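Local coordinates for protein 11S globulin (PDB 5WXU) that probably serves as a seed storage protein, a hexameric cupin-family globulin that also binds the plant hormone auxin, at residues V116-P121 against A164-W169. Residues are numbered along the deposited sequence; the frame is centred on the assembly and turned at random.
Sequences VFPGCP and AGIVHW. With IAC (1H-indol-3-ylacetic acid), chain S; PO4 (phosphate ion), chain N.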
ATOM      1  N   VAL B 116      -8.257  25.400   3.042  1.00 17.52           N
ATOM      2  CA  VAL B 116      -8.068  25.505   1.616  1.00 17.72           C
ATOM      3  C   VAL B 116      -7.164  24.374   1.099  1.00 16.74           C
ATOM      4  O   VAL B 116      -6.010  24.257   1.563  1.00 17.14           O
ATOM      5  CB  VAL B 116      -7.481  26.865   1.203  1.00 17.37           C
ATOM      6  CG1 VAL B 116      -7.222  26.875  -0.294  1.00 19.71           C
ATOM      7  CG2 VAL B 116      -8.451  27.981   1.608  1.00 18.11           C
ATOM      8  N   PHE B 117      -7.708  23.640   0.119  1.00 16.22           N
ATOM      9  CA  PHE B 117      -6.988  22.681  -0.667  1.00 19.09           C
ATOM     10  C   PHE B 117      -6.592  23.213  -2.027  1.00 18.05           C
ATOM     11  O   PHE B 117      -7.452  23.375  -2.901  1.00 16.51           O
ATOM     12  CB  PHE B 117      -7.737  21.343  -0.722  1.00 23.31           C
ATOM     13  CG  PHE B 117      -7.744  20.677   0.638  1.00 30.00           C
ATOM     14  CD1 PHE B 117      -6.563  20.102   1.142  1.00 35.65           C
ATOM     15  CD2 PHE B 117      -8.804  20.845   1.489  1.00 35.47           C
ATOM     16  CE1 PHE B 117      -6.532  19.552   2.429  1.00 42.37           C
ATOM     17  CE2 PHE B 117      -8.776  20.310   2.765  1.00 41.51           C
ATOM     18  CZ  PHE B 117      -7.657  19.663   3.231  1.00 41.70           C
ATOM     19  N   PRO B 118      -5.287  23.462  -2.200  1.00 18.20           N
ATOM     20  CA  PRO B 118      -4.845  24.116  -3.429  1.00 21.51           C
ATOM     21  C   PRO B 118      -5.017  23.267  -4.638  1.00 19.06           C
ATOM     22  O   PRO B 118      -4.639  22.045  -4.658  1.00 19.26           O
ATOM     23  CB  PRO B 118      -3.371  24.438  -3.169  1.00 20.77           C
ATOM     24  CG  PRO B 118      -2.983  23.694  -1.981  1.00 25.91           C
ATOM     25  CD  PRO B 118      -4.161  23.169  -1.282  1.00 20.49           C
ATOM     26  N   GLY B 119      -5.682  23.868  -5.637  1.00 19.04           N
ATOM     27  CA  GLY B 119      -5.918  23.197  -6.913  1.00 20.93           C
ATOM     28  C   GLY B 119      -7.291  22.516  -6.988  1.00 20.72           C
ATOM     29  O   GLY B 119      -7.604  21.801  -7.959  1.00 27.35           O
ATOM     30  N   CYS B 120      -8.068  22.665  -5.915  1.00 19.83           N
ATOM     31  CA  CYS B 120      -9.435  22.195  -5.857  1.00 19.04           C
ATOM     32  C   CYS B 120     -10.301  23.380  -6.255  1.00 18.76           C
ATOM     33  O   CYS B 120      -9.939  24.513  -5.912  1.00 18.90           O
ATOM     34  CB  CYS B 120      -9.849  21.750  -4.448  1.00 19.63           C
ATOM     35  SG  CYS B 120      -9.166  20.090  -4.051  1.00 23.79           S
ATOM     36  N   PRO B 121     -11.415  23.094  -7.000  1.00 16.99           N
ATOM     37  CA  PRO B 121     -12.317  24.184  -7.382  1.00 17.98           C
ATOM     38  C   PRO B 121     -13.185  24.695  -6.247  1.00 18.53           C
ATOM     39  O   PRO B 121     -13.369  24.066  -5.229  1.00 20.64           O
ATOM     40  CB  PRO B 121     -13.183  23.548  -8.491  1.00 19.59           C
ATOM     41  CG  PRO B 121     -13.297  22.139  -8.109  1.00 19.83           C
ATOM     42  CD  PRO B 121     -11.928  21.812  -7.533  1.00 19.26           C
ATOM     43  N   ALA B 164       0.077  20.333   7.596  1.00 17.18           N
ATOM     44  CA  ALA B 164       1.017  21.433   7.406  1.00 15.34           C
ATOM     45  C   ALA B 164       0.820  22.062   6.055  1.00 15.50           C
ATOM     46  O   ALA B 164       0.527  21.377   5.057  1.00 15.86           O
ATOM     47  CB  ALA B 164       2.481  20.995   7.549  1.00 16.53           C
ATOM     48  N   GLY B 165       0.973  23.396   6.007  1.00 15.11           N
ATOM     49  CA  GLY B 165       0.985  24.112   4.758  1.00 16.88           C
ATOM     50  C   GLY B 165      -0.341  24.595   4.274  1.00 15.83           C
ATOM     51  O   GLY B 165      -0.391  25.314   3.270  1.00 18.58           O
ATOM     52  N   ILE B 166      -1.404  24.088   4.891  1.00 16.72           N
ATOM     53  CA  ILE B 166      -2.760  24.330   4.463  1.00 16.28           C
ATOM     54  C   ILE B 166      -3.288  25.615   5.164  1.00 15.99           C
ATOM     55  O   ILE B 166      -3.247  25.728   6.369  1.00 16.56           O
ATOM     56  CB  ILE B 166      -3.640  23.145   4.803  1.00 17.03           C
ATOM     57  CG1 ILE B 166      -3.169  21.938   3.958  1.00 19.88           C
ATOM     58  CG2 ILE B 166      -5.144  23.466   4.641  1.00 17.90           C
ATOM     59  CD1 ILE B 166      -3.408  22.047   2.466  1.00 23.16           C
ATOM     60  N   VAL B 167      -3.830  26.534   4.370  1.00 15.94           N
ATOM     61  CA  VAL B 167      -4.498  27.733   4.933  1.00 16.57           C
ATOM     62  C   VAL B 167      -5.804  27.367   5.652  1.00 17.17           C
ATOM     63  O   VAL B 167      -6.655  26.717   5.094  1.00 15.69           O
ATOM     64  CB  VAL B 167      -4.759  28.749   3.830  1.00 16.08           C
ATOM     65  CG1 VAL B 167      -5.603  29.998   4.328  1.00 16.11           C
ATOM     66  CG2 VAL B 167      -3.484  29.255   3.188  1.00 18.61           C
ATOM     67  N   HIS B 168      -5.979  27.929   6.838  1.00 15.17           N
ATOM     68  CA  HIS B 168      -7.202  27.720   7.554  1.00 18.95           C
ATOM     69  C   HIS B 168      -7.579  29.034   8.303  1.00 18.55           C
ATOM     70  O   HIS B 168      -6.753  29.847   8.567  1.00 17.64           O
ATOM     71  CB  HIS B 168      -7.070  26.591   8.524  1.00 18.65           C
ATOM     72  CG  HIS B 168      -5.906  26.749   9.466  1.00 20.59           C
ATOM     73  ND1 HIS B 168      -4.625  26.387   9.101  1.00 23.14           N
ATOM     74  CD2 HIS B 168      -5.798  27.356  10.672  1.00 22.15           C
ATOM     75  CE1 HIS B 168      -3.795  26.715  10.079  1.00 23.02           C
ATOM     76  NE2 HIS B 168      -4.487  27.303  11.045  1.00 22.70           N
ATOM     77  N   TRP B 169      -8.847  29.142   8.635  1.00 17.79           N
ATOM     78  CA  TRP B 169      -9.377  30.338   9.302  1.00 17.63           C
ATOM     79  C   TRP B 169     -10.585  29.946  10.044  1.00 18.42           C
ATOM     80  O   TRP B 169     -11.137  28.884   9.817  1.00 18.56           O
ATOM     81  CB  TRP B 169      -9.699  31.474   8.309  1.00 15.83           C
ATOM     82  CG  TRP B 169     -10.690  31.138   7.222  1.00 17.00           C
ATOM     83  CD1 TRP B 169     -10.394  30.627   5.952  1.00 16.97           C
ATOM     84  CD2 TRP B 169     -12.118  31.224   7.252  1.00 16.18           C
ATOM     85  NE1 TRP B 169     -11.521  30.381   5.232  1.00 17.63           N
ATOM     86  CE2 TRP B 169     -12.606  30.752   5.985  1.00 17.41           C
ATOM     87  CE3 TRP B 169     -13.059  31.647   8.217  1.00 18.23           C
ATOM     88  CZ2 TRP B 169     -13.938  30.645   5.687  1.00 18.50           C
ATOM     89  CZ3 TRP B 169     -14.364  31.606   7.865  1.00 17.20           C
ATOM     90  CH2 TRP B 169     -14.818  31.157   6.644  1.00 18.27           C
TER
HETATM   91  C   IAC S 506     -10.119  23.556 -10.779  0.62 24.02           C
HETATM   92  C1  IAC S 506     -10.750  24.728 -11.414  0.62 22.87           C
HETATM   93  C2  IAC S 506     -10.433  26.028 -11.068  0.62 23.64           C
HETATM   94  C3  IAC S 506      -9.456  26.216 -10.123  0.62 25.64           C
HETATM   95  C4  IAC S 506      -8.838  25.114  -9.509  0.62 26.12           C
HETATM   96  C5  IAC S 506      -9.165  23.809  -9.833  0.62 23.91           C
HETATM   97  C7  IAC S 506     -11.682  24.162 -12.371  0.62 23.45           C
HETATM   98  C8  IAC S 506     -11.587  22.774 -12.238  0.62 23.13           C
HETATM   99  C17 IAC S 506     -12.598  24.977 -13.269  0.62 23.48           C
HETATM  100  C18 IAC S 506     -12.399  24.780 -14.758  0.62 24.73           C
HETATM  101  N   IAC S 506     -10.633  22.439 -11.322  0.62 21.77           N
HETATM  102  O2  IAC S 506     -11.931  23.701 -15.172  0.62 24.38           O
HETATM  103  O3  IAC S 506     -12.880  25.607 -15.562  0.62 25.01           O
HETATM  104  P   PO4 N 501      -2.573  28.730  14.021  1.00 44.29           P
HETATM  105  O1  PO4 N 501      -1.696  29.582  12.971  1.00 26.75           O
HETATM  106  O2  PO4 N 501      -3.986  28.278  13.693  1.00 45.13           O
HETATM  107  O3  PO4 N 501      -1.972  27.319  14.067  1.00 48.11           O
HETATM  108  O4  PO4 N 501      -2.411  29.104  15.496  1.00 35.10           O
HETATM  109  O   HOH W   1      -4.073  26.066   1.625  1.00 18.87           O
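V116 and V167 are joined by one direct backbone hydrogen bond and one water bridge. V116 N donates to V167 O at 2.9 Å. One water donates to V116 O and accepts from V167 N. The two valine side chains touch through their CB atoms, 4.2 Å apart. With I166 chi1 at -66°, CG2 stands anti to the backbone N and meets V116 O at 3.3 Å, while the CG1 branch carries CD1 to F117 CD1 (3.9 Å, oblique to the ring) and P118 CD (4.0 Å). Behind this layer, H168 ND1 donates to I166 O (3.1 Å). H168 NE2 donates to phosphate O2 at 161°; this ion, probably from the crystallisation liquor, lies in plane at the ring edge and also binds H85, S96, N98 and R199. Replacing H168 with an alanine would probably leave I166 O without this donor and the phosphate with one hydrogen bond fewer. F117 to C120 form a type II beta turn leading to the bound auxin, whose C5 lies 3.2 Å from G119 O. P121 CB, CG and CD pack on its indole, and G119 O of a neighbouring subunit hydrogen-bonds it. C120 is disulfide-bonded to C291. The contact extends the antiparallel pairing of strands 110-115 and 168-172 in the N-terminal cupin domain; strand 91-98 flanks 168-172 on its other side.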